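Local coordinates for protein aspartate aminotransferase (Thermotoga maritima, PDB 1O4S) that catalyses the pyridoxal-phosphate-dependent transfer of an amino group from L-aspartate to 2-oxoglutarate, giving oxaloacetate and L-glutamate, at residues G243-V255 against I279-V293. Numbering follows the deposited sequence.
With PLP (pyridoxal-5'-phosphate), chain M.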
ATOM      1  N   GLY B 243       8.761 -12.571   2.141  1.00 28.37           N
ATOM      2  CA  GLY B 243       9.348 -11.324   1.688  1.00 28.44           C
ATOM      3  C   GLY B 243      10.747 -11.148   2.239  1.00 28.26           C
ATOM      4  O   GLY B 243      11.338 -12.104   2.749  1.00 27.56           O
ATOM      5  N   PHE B 244      11.257  -9.921   2.161  1.00 28.19           N
ATOM      6  CA  PHE B 244      12.677  -9.655   2.401  1.00 28.18           C
ATOM      7  C   PHE B 244      12.941  -9.006   3.729  1.00 28.62           C
ATOM      8  O   PHE B 244      14.099  -8.826   4.134  1.00 28.83           O
ATOM      9  CB  PHE B 244      13.224  -8.784   1.258  1.00 28.40           C
ATOM     10  CG  PHE B 244      13.186  -9.476  -0.042  1.00 28.86           C
ATOM     11  CD1 PHE B 244      12.001  -9.506  -0.781  1.00 31.45           C
ATOM     12  CD2 PHE B 244      14.294 -10.196  -0.494  1.00 32.51           C
ATOM     13  CE1 PHE B 244      11.933 -10.182  -1.983  1.00 32.49           C
ATOM     14  CE2 PHE B 244      14.240 -10.897  -1.698  1.00 31.97           C
ATOM     15  CZ  PHE B 244      13.059 -10.894  -2.444  1.00 33.30           C
ATOM     16  N   SER B 245      11.867  -8.656   4.415  1.00 28.60           N
ATOM     17  CA  SER B 245      11.966  -7.824   5.608  1.00 29.39           C
ATOM     18  C   SER B 245      12.822  -8.482   6.679  1.00 30.30           C
ATOM     19  O   SER B 245      13.697  -7.859   7.234  1.00 31.00           O
ATOM     20  CB  SER B 245      10.583  -7.544   6.174  1.00 29.33           C
ATOM     21  OG  SER B 245       9.955  -6.474   5.498  1.00 30.93           O
ATOM     22  N   LYS B 246      12.540  -9.737   6.980  1.00 30.14           N
ATOM     23  CA  LYS B 246      13.208 -10.410   8.089  1.00 31.18           C
ATOM     24  C   LYS B 246      14.447 -11.122   7.628  1.00 30.66           C
ATOM     25  O   LYS B 246      15.498 -11.000   8.245  1.00 30.67           O
ATOM     26  CB  LYS B 246      12.216 -11.360   8.831  1.00 31.14           C
ATOM     27  CG  LYS B 246      10.837 -10.680   9.225  1.00 31.39           C
ATOM     28  CD  LYS B 246      11.015  -9.412  10.047  1.00 36.46           C
ATOM     29  CE  LYS B 246       9.719  -8.580  10.306  1.00 38.73           C
ATOM     30  NZ  LYS B 246       8.506  -9.374  10.158  1.00 42.42           N
ATOM     31  N   SER B 247      14.333 -11.851   6.517  1.00 31.16           N
ATOM     32  CA  SER B 247      15.428 -12.635   5.994  1.00 31.04           C
ATOM     33  C   SER B 247      16.641 -11.792   5.633  1.00 30.78           C
ATOM     34  O   SER B 247      17.750 -12.287   5.734  1.00 30.32           O
ATOM     35  CB  SER B 247      14.967 -13.470   4.780  1.00 30.97           C
ATOM     36  OG  SER B 247      14.607 -12.629   3.692  1.00 34.18           O
ATOM     37  N   HIS B 248      16.441 -10.532   5.219  1.00 30.85           N
ATOM     38  CA  HIS B 248      17.541  -9.678   4.761  1.00 31.18           C
ATOM     39  C   HIS B 248      17.598  -8.358   5.471  1.00 30.67           C
ATOM     40  O   HIS B 248      18.294  -7.440   5.030  1.00 30.86           O
ATOM     41  CB  HIS B 248      17.403  -9.413   3.275  1.00 32.17           C
ATOM     42  CG  HIS B 248      17.659 -10.618   2.441  1.00 32.92           C
ATOM     43  ND1 HIS B 248      16.652 -11.465   2.034  1.00 38.30           N
ATOM     44  CD2 HIS B 248      18.810 -11.150   1.979  1.00 37.55           C
ATOM     45  CE1 HIS B 248      17.166 -12.441   1.306  1.00 36.44           C
ATOM     46  NE2 HIS B 248      18.476 -12.278   1.268  1.00 40.60           N
ATOM     47  N   SER B 249      16.854  -8.254   6.558  1.00 29.57           N
ATOM     48  CA  SER B 249      16.811  -7.042   7.330  1.00 30.14           C
ATOM     49  C   SER B 249      16.518  -5.828   6.436  1.00 30.41           C
ATOM     50  O   SER B 249      17.262  -4.834   6.442  1.00 30.69           O
ATOM     51  CB  SER B 249      18.108  -6.845   8.095  1.00 29.91           C
ATOM     52  OG  SER B 249      17.894  -6.030   9.215  1.00 30.59           O
ATOM     53  N   MET B 250      15.473  -5.966   5.627  1.00 29.46           N
ATOM     54  CA  MET B 250      15.074  -4.939   4.677  1.00 29.87           C
ATOM     55  C   MET B 250      13.691  -4.403   4.989  1.00 29.10           C
ATOM     56  O   MET B 250      12.957  -4.066   4.102  1.00 29.39           O
ATOM     57  CB  MET B 250      15.135  -5.501   3.255  1.00 29.73           C
ATOM     58  CG  MET B 250      16.558  -5.663   2.767  1.00 27.69           C
ATOM     59  SD  MET B 250      16.649  -6.476   1.158  1.00 29.25           S
ATOM     60  CE  MET B 250      15.702  -5.361   0.096  1.00 30.19           C
ATOM     61  N   THR B 251      13.345  -4.321   6.285  1.00 30.30           N
ATOM     62  CA  THR B 251      11.987  -3.954   6.719  1.00 28.91           C
ATOM     63  C   THR B 251      11.501  -2.631   6.142  1.00 27.49           C
ATOM     64  O   THR B 251      10.352  -2.555   5.726  1.00 27.82           O
ATOM     65  CB  THR B 251      11.869  -3.870   8.266  1.00 29.33           C
ATOM     66  OG1 THR B 251      12.979  -3.141   8.751  1.00 29.11           O
ATOM     67  CG2 THR B 251      11.893  -5.234   8.934  1.00 30.06           C
ATOM     68  N   GLY B 252      12.345  -1.599   6.127  1.00 26.92           N
ATOM     69  CA  GLY B 252      11.962  -0.300   5.613  1.00 26.79           C
ATOM     70  C   GLY B 252      11.789  -0.212   4.089  1.00 26.72           C
ATOM     71  O   GLY B 252      11.246   0.751   3.615  1.00 26.36           O
ATOM     72  N   TRP B 253      12.245  -1.217   3.353  1.00 27.64           N
ATOM     73  CA  TRP B 253      12.085  -1.304   1.890  1.00 28.31           C
ATOM     74  C   TRP B 253      10.654  -1.620   1.453  1.00 28.50           C
ATOM     75  O   TRP B 253      10.238  -1.143   0.413  1.00 29.55           O
ATOM     76  CB  TRP B 253      13.044  -2.306   1.255  1.00 27.99           C
ATOM     77  CG  TRP B 253      14.444  -1.877   1.290  1.00 27.10           C
ATOM     78  CD1 TRP B 253      15.385  -2.159   2.257  1.00 24.87           C
ATOM     79  CD2 TRP B 253      15.112  -1.133   0.290  1.00 26.56           C
ATOM     80  NE1 TRP B 253      16.597  -1.625   1.899  1.00 25.70           N
ATOM     81  CE2 TRP B 253      16.446  -0.956   0.712  1.00 26.12           C
ATOM     82  CE3 TRP B 253      14.711  -0.566  -0.928  1.00 26.77           C
ATOM     83  CZ2 TRP B 253      17.368  -0.244  -0.035  1.00 26.28           C
ATOM     84  CZ3 TRP B 253      15.631   0.151  -1.658  1.00 26.97           C
ATOM     85  CH2 TRP B 253      16.942   0.294  -1.209  1.00 26.89           C
ATOM     86  N   ARG B 254       9.912  -2.331   2.302  1.00 28.66           N
ATOM     87  CA  ARG B 254       8.545  -2.804   2.069  1.00 28.64           C
ATOM     88  C   ARG B 254       8.427  -3.623   0.796  1.00 29.07           C
ATOM     89  O   ARG B 254       7.757  -3.179  -0.135  1.00 30.02           O
ATOM     90  CB  ARG B 254       7.517  -1.648   2.056  1.00 28.75           C
ATOM     91  CG  ARG B 254       7.795  -0.502   3.037  1.00 28.14           C
ATOM     92  CD  ARG B 254       7.734  -0.841   4.514  1.00 29.42           C
ATOM     93  NE  ARG B 254       6.540  -1.598   4.863  1.00 27.90           N
ATOM     94  CZ  ARG B 254       6.490  -2.878   5.225  1.00 27.89           C
ATOM     95  NH1 ARG B 254       7.586  -3.610   5.327  1.00 26.92           N
ATOM     96  NH2 ARG B 254       5.314  -3.436   5.489  1.00 27.09           N
ATOM     97  N   VAL B 255       9.103  -4.777   0.748  1.00 29.07           N
ATOM     98  CA  VAL B 255       9.005  -5.713  -0.362  1.00 30.38           C
ATOM     99  C   VAL B 255       8.696  -7.102   0.171  1.00 30.67           C
ATOM    100  O   VAL B 255       9.477  -7.687   0.924  1.00 30.25           O
ATOM    101  CB  VAL B 255      10.304  -5.869  -1.142  1.00 31.00           C
ATOM    102  CG1 VAL B 255      10.050  -6.670  -2.438  1.00 33.64           C
ATOM    103  CG2 VAL B 255      10.926  -4.566  -1.396  1.00 32.70           C
ATOM    104  N   ILE B 279       4.857  -1.402  -6.433  1.00 29.61           N
ATOM    105  CA  ILE B 279       5.694  -0.937  -5.317  1.00 28.91           C
ATOM    106  C   ILE B 279       6.871  -0.138  -5.856  1.00 27.87           C
ATOM    107  O   ILE B 279       7.225  -0.194  -7.020  1.00 26.86           O
ATOM    108  CB  ILE B 279       6.143  -2.087  -4.375  1.00 29.11           C
ATOM    109  CG1 ILE B 279       7.319  -2.898  -4.930  1.00 29.34           C
ATOM    110  CG2 ILE B 279       4.975  -3.019  -4.055  1.00 31.63           C
ATOM    111  CD1 ILE B 279       8.016  -3.816  -3.891  1.00 30.74           C
ATOM    112  N   ASN B 280       7.471   0.610  -4.955  1.00 27.62           N
ATOM    113  CA  ASN B 280       8.628   1.404  -5.234  1.00 27.79           C
ATOM    114  C   ASN B 280       9.637   0.680  -6.136  1.00 27.31           C
ATOM    115  O   ASN B 280      10.104  -0.432  -5.815  1.00 25.31           O
ATOM    116  CB  ASN B 280       9.263   1.781  -3.893  1.00 28.16           C
ATOM    117  CG  ASN B 280      10.475   2.667  -4.044  1.00 27.73           C
ATOM    118  OD1 ASN B 280      11.557   2.213  -4.428  1.00 27.01           O
ATOM    119  ND2 ASN B 280      10.325   3.923  -3.661  1.00 23.76           N
ATOM    120  N   THR B 281       9.992   1.310  -7.248  1.00 27.79           N
ATOM    121  CA  THR B 281      10.838   0.639  -8.240  1.00 28.38           C
ATOM    122  C   THR B 281      12.238   0.372  -7.731  1.00 28.01           C
ATOM    123  O   THR B 281      12.829  -0.669  -8.057  1.00 27.75           O
ATOM    124  CB  THR B 281      10.910   1.458  -9.537  1.00 28.03           C
ATOM    125  OG1 THR B 281       9.585   1.862  -9.903  1.00 28.98           O
ATOM    126  CG2 THR B 281      11.442   0.623 -10.695  1.00 26.07           C
ATOM    127  N   VAL B 282      12.798   1.328  -6.990  1.00 27.86           N
ATOM    128  CA  VAL B 282      14.099   1.097  -6.374  1.00 27.74           C
ATOM    129  C   VAL B 282      14.072  -0.181  -5.537  1.00 27.66           C
ATOM    130  O   VAL B 282      14.972  -1.016  -5.640  1.00 27.19           O
ATOM    131  CB  VAL B 282      14.616   2.310  -5.540  1.00 27.17           C
ATOM    132  CG1 VAL B 282      16.070   2.093  -5.147  1.00 27.89           C
ATOM    133  CG2 VAL B 282      14.467   3.608  -6.317  1.00 27.46           C
ATOM    134  N   ALA B 283      13.045  -0.314  -4.698  1.00 27.22           N
ATOM    135  CA  ALA B 283      12.857  -1.477  -3.853  1.00 26.87           C
ATOM    136  C   ALA B 283      12.817  -2.784  -4.683  1.00 26.54           C
ATOM    137  O   ALA B 283      13.348  -3.805  -4.292  1.00 26.14           O
ATOM    138  CB  ALA B 283      11.561  -1.329  -3.015  1.00 27.39           C
ATOM    139  N   GLN B 284      12.167  -2.745  -5.825  1.00 26.95           N
ATOM    140  CA  GLN B 284      12.096  -3.917  -6.678  1.00 27.54           C
ATOM    141  C   GLN B 284      13.469  -4.325  -7.108  1.00 27.40           C
ATOM    142  O   GLN B 284      13.791  -5.508  -7.017  1.00 28.31           O
ATOM    143  CB  GLN B 284      11.184  -3.705  -7.852  1.00 26.93           C
ATOM    144  CG  GLN B 284       9.767  -3.462  -7.438  1.00 28.34           C
ATOM    145  CD  GLN B 284       8.779  -3.529  -8.581  1.00 28.34           C
ATOM    146  OE1 GLN B 284       8.668  -4.545  -9.231  1.00 32.38           O
ATOM    147  NE2 GLN B 284       8.031  -2.471  -8.783  1.00 26.43           N
ATOM    148  N   TYR B 285      14.290  -3.382  -7.544  1.00 26.83           N
ATOM    149  CA  TYR B 285      15.653  -3.724  -7.919  1.00 28.59           C
ATOM    150  C   TYR B 285      16.510  -4.150  -6.750  1.00 28.40           C
ATOM    151  O   TYR B 285      17.340  -5.070  -6.886  1.00 27.31           O
ATOM    152  CB  TYR B 285      16.308  -2.627  -8.767  1.00 28.84           C
ATOM    153  CG  TYR B 285      15.713  -2.673 -10.169  1.00 32.24           C
ATOM    154  CD1 TYR B 285      14.709  -1.802 -10.553  1.00 32.12           C
ATOM    155  CD2 TYR B 285      16.117  -3.644 -11.082  1.00 36.59           C
ATOM    156  CE1 TYR B 285      14.143  -1.857 -11.802  1.00 34.48           C
ATOM    157  CE2 TYR B 285      15.554  -3.705 -12.342  1.00 38.68           C
ATOM    158  CZ  TYR B 285      14.568  -2.793 -12.685  1.00 37.65           C
ATOM    159  OH  TYR B 285      14.002  -2.828 -13.909  1.00 40.75           O
ATOM    160  N   ALA B 286      16.279  -3.544  -5.593  1.00 28.40           N
ATOM    161  CA  ALA B 286      16.977  -3.958  -4.382  1.00 28.54           C
ATOM    162  C   ALA B 286      16.648  -5.452  -4.053  1.00 28.03           C
ATOM    163  O   ALA B 286      17.532  -6.236  -3.771  1.00 27.36           O
ATOM    164  CB  ALA B 286      16.606  -3.050  -3.236  1.00 29.10           C
ATOM    165  N   ALA B 287      15.373  -5.815  -4.118  1.00 27.79           N
ATOM    166  CA  ALA B 287      14.921  -7.168  -3.837  1.00 28.58           C
ATOM    167  C   ALA B 287      15.447  -8.201  -4.841  1.00 28.40           C
ATOM    168  O   ALA B 287      15.822  -9.305  -4.489  1.00 27.99           O
ATOM    169  CB  ALA B 287      13.373  -7.198  -3.750  1.00 29.44           C
ATOM    170  N   LEU B 288      15.534  -7.813  -6.094  1.00 28.90           N
ATOM    171  CA  LEU B 288      16.038  -8.699  -7.121  1.00 29.37           C
ATOM    172  C   LEU B 288      17.496  -9.075  -6.777  1.00 29.00           C
ATOM    173  O   LEU B 288      17.864 -10.243  -6.834  1.00 28.76           O
ATOM    174  CB  LEU B 288      15.867  -8.037  -8.497  1.00 28.98           C
ATOM    175  CG  LEU B 288      16.374  -8.741  -9.746  1.00 32.81           C
ATOM    176  CD1 LEU B 288      15.663 -10.084  -9.952  1.00 34.32           C
ATOM    177  CD2 LEU B 288      16.149  -7.826 -10.933  1.00 33.47           C
ATOM    178  N   LYS B 289      18.296  -8.109  -6.339  1.00 27.84           N
ATOM    179  CA  LYS B 289      19.657  -8.384  -5.892  1.00 27.63           C
ATOM    180  C   LYS B 289      19.668  -9.178  -4.589  1.00 27.11           C
ATOM    181  O   LYS B 289      20.531 -10.027  -4.361  1.00 26.51           O
ATOM    182  CB  LYS B 289      20.419  -7.059  -5.717  1.00 28.20           C
ATOM    183  CG  LYS B 289      21.863  -7.160  -5.152  1.00 30.53           C
ATOM    184  CD  LYS B 289      22.828  -8.012  -6.014  1.00 34.30           C
ATOM    185  CE  LYS B 289      23.086  -7.432  -7.413  1.00 38.75           C
ATOM    186  NZ  LYS B 289      24.161  -8.165  -8.214  1.00 41.87           N
ATOM    187  N   ALA B 290      18.725  -8.882  -3.711  1.00 27.42           N
ATOM    188  CA  ALA B 290      18.625  -9.560  -2.425  1.00 28.20           C
ATOM    189  C   ALA B 290      18.473 -11.062  -2.584  1.00 28.80           C
ATOM    190  O   ALA B 290      18.957 -11.785  -1.737  1.00 28.87           O
ATOM    191  CB  ALA B 290      17.517  -9.040  -1.623  1.00 27.67           C
ATOM    192  N   LEU B 291      17.808 -11.509  -3.651  1.00 29.31           N
ATOM    193  CA  LEU B 291      17.699 -12.923  -3.981  1.00 30.71           C
ATOM    194  C   LEU B 291      19.055 -13.627  -4.081  1.00 31.89           C
ATOM    195  O   LEU B 291      19.174 -14.805  -3.749  1.00 32.14           O
ATOM    196  CB  LEU B 291      16.942 -13.099  -5.289  1.00 30.63           C
ATOM    197  CG  LEU B 291      15.441 -12.838  -5.220  1.00 31.67           C
ATOM    198  CD1 LEU B 291      14.893 -12.750  -6.622  1.00 33.35           C
ATOM    199  CD2 LEU B 291      14.737 -13.939  -4.435  1.00 33.37           C
ATOM    200  N   GLU B 292      20.086 -12.893  -4.503  1.00 32.55           N
ATOM    201  CA  GLU B 292      21.428 -13.436  -4.615  1.00 33.48           C
ATOM    202  C   GLU B 292      22.262 -13.390  -3.318  1.00 32.60           C
ATOM    203  O   GLU B 292      23.383 -13.902  -3.290  1.00 31.99           O
ATOM    204  CB  GLU B 292      22.201 -12.667  -5.684  1.00 33.72           C
ATOM    205  CG  GLU B 292      21.562 -12.668  -7.049  1.00 38.63           C
ATOM    206  CD  GLU B 292      22.222 -11.665  -8.000  1.00 43.75           C
ATOM    207  OE1 GLU B 292      23.446 -11.469  -7.929  1.00 43.90           O
ATOM    208  OE2 GLU B 292      21.497 -11.056  -8.824  1.00 50.70           O
ATOM    209  N   VAL B 293      21.737 -12.781  -2.267  1.00 31.61           N
ATOM    210  CA  VAL B 293      22.520 -12.447  -1.097  1.00 32.12           C
ATOM    211  C   VAL B 293      22.345 -13.506   0.010  1.00 32.11           C
ATOM    212  O   VAL B 293      21.249 -13.925   0.343  1.00 33.07           O
ATOM    213  CB  VAL B 293      22.189 -11.007  -0.614  1.00 32.67           C
ATOM    214  CG1 VAL B 293      22.796 -10.726   0.735  1.00 33.19           C
ATOM    215  CG2 VAL B 293      22.658  -9.936  -1.686  1.00 31.93           C
TER
HETATM  216  N1  PLP M1234       4.054 -11.519   9.639  1.00 41.90           N
HETATM  217  C2  PLP M1234       4.660 -11.471  10.879  1.00 42.37           C
HETATM  218  C2A PLP M1234       4.109 -12.415  11.907  1.00 37.49           C
HETATM  219  C3  PLP M1234       5.697 -10.565  11.148  1.00 41.54           C
HETATM  220  O3  PLP M1234       6.228 -10.544  12.252  1.00 38.85           O
HETATM  221  C4  PLP M1234       6.177  -9.725  10.130  1.00 44.94           C
HETATM  222  C4A PLP M1234       7.336  -8.746  10.417  1.00 46.18           C
HETATM  223  C5  PLP M1234       5.538  -9.828   8.870  1.00 46.14           C
HETATM  224  C6  PLP M1234       4.487 -10.717   8.655  1.00 42.92           C
HETATM  225  C5A PLP M1234       5.884  -9.027   7.633  1.00 46.10           C
HETATM  226  O4P PLP M1234       6.175  -7.640   7.632  1.00 37.20           O
HETATM  227  P   PLP M1234       6.620  -6.866   6.302  1.00 31.61           P
HETATM  228  O1P PLP M1234       7.630  -5.932   6.856  1.00 30.66           O
HETATM  229  O2P PLP M1234       7.136  -7.822   5.308  1.00 32.00           O
HETATM  230  O3P PLP M1234       5.341  -6.204   5.966  1.00 30.96           O
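Phe-244, Trp-253 and Val-255 press against the alanine-rich side of helix 281-290, which backs the cofactor-binding lysine loop, the connection between strands 238-243 and 256-259 in the fold type I architecture of this aminotransferase. Alanines suit this side because a bare methyl lets flat rings come close. The CB of Ala-287 lies over one face of the Phe-244 ring, 3.9 Å from its centroid, in a CH-pi contact, while Leu-291 CD2 meets the ring edge. Ala-286 CB sits in the same way over the six-membered ring of Trp-253, and Met-250 CE covers that same face. Val-255 divides its methyls between two alanines: chi1 of -170° swings CG1 away from the backbone N to within 3.6 Å of Ala-287 CB, and CG2 turns to Ala-283 CB. The helix is N-capped by Asn-280, whose OD1 accepts from Ala-283 N at 2.9 Å on a lone pair.

The other side of the loop holds the cofactor. Lys-246 NZ is bonded to PLP C4A, and Ser-245 OG donates to phosphate O1P. Arg-254, bent at chi2 and chi3, grips the phosphate with two donors: NH1 reaches O1P and NH2 reaches O3P, the latter nearly straight at 169°. NH1 also donates to Thr-251 O, which fixes the guanidinium, and NH2 to Thr-276 O of the second subunit. A methionine in its place would probably leave the phosphate without its charged mate and Thr-251 O without this donor.

At the far end, Ala-290 CB lies over the centre of the His-248 imidazole, whose NE2 donates weakly to Val-293 O at 3.4 Å while ND1 pairs with Ser-247 OG at 2.9 Å.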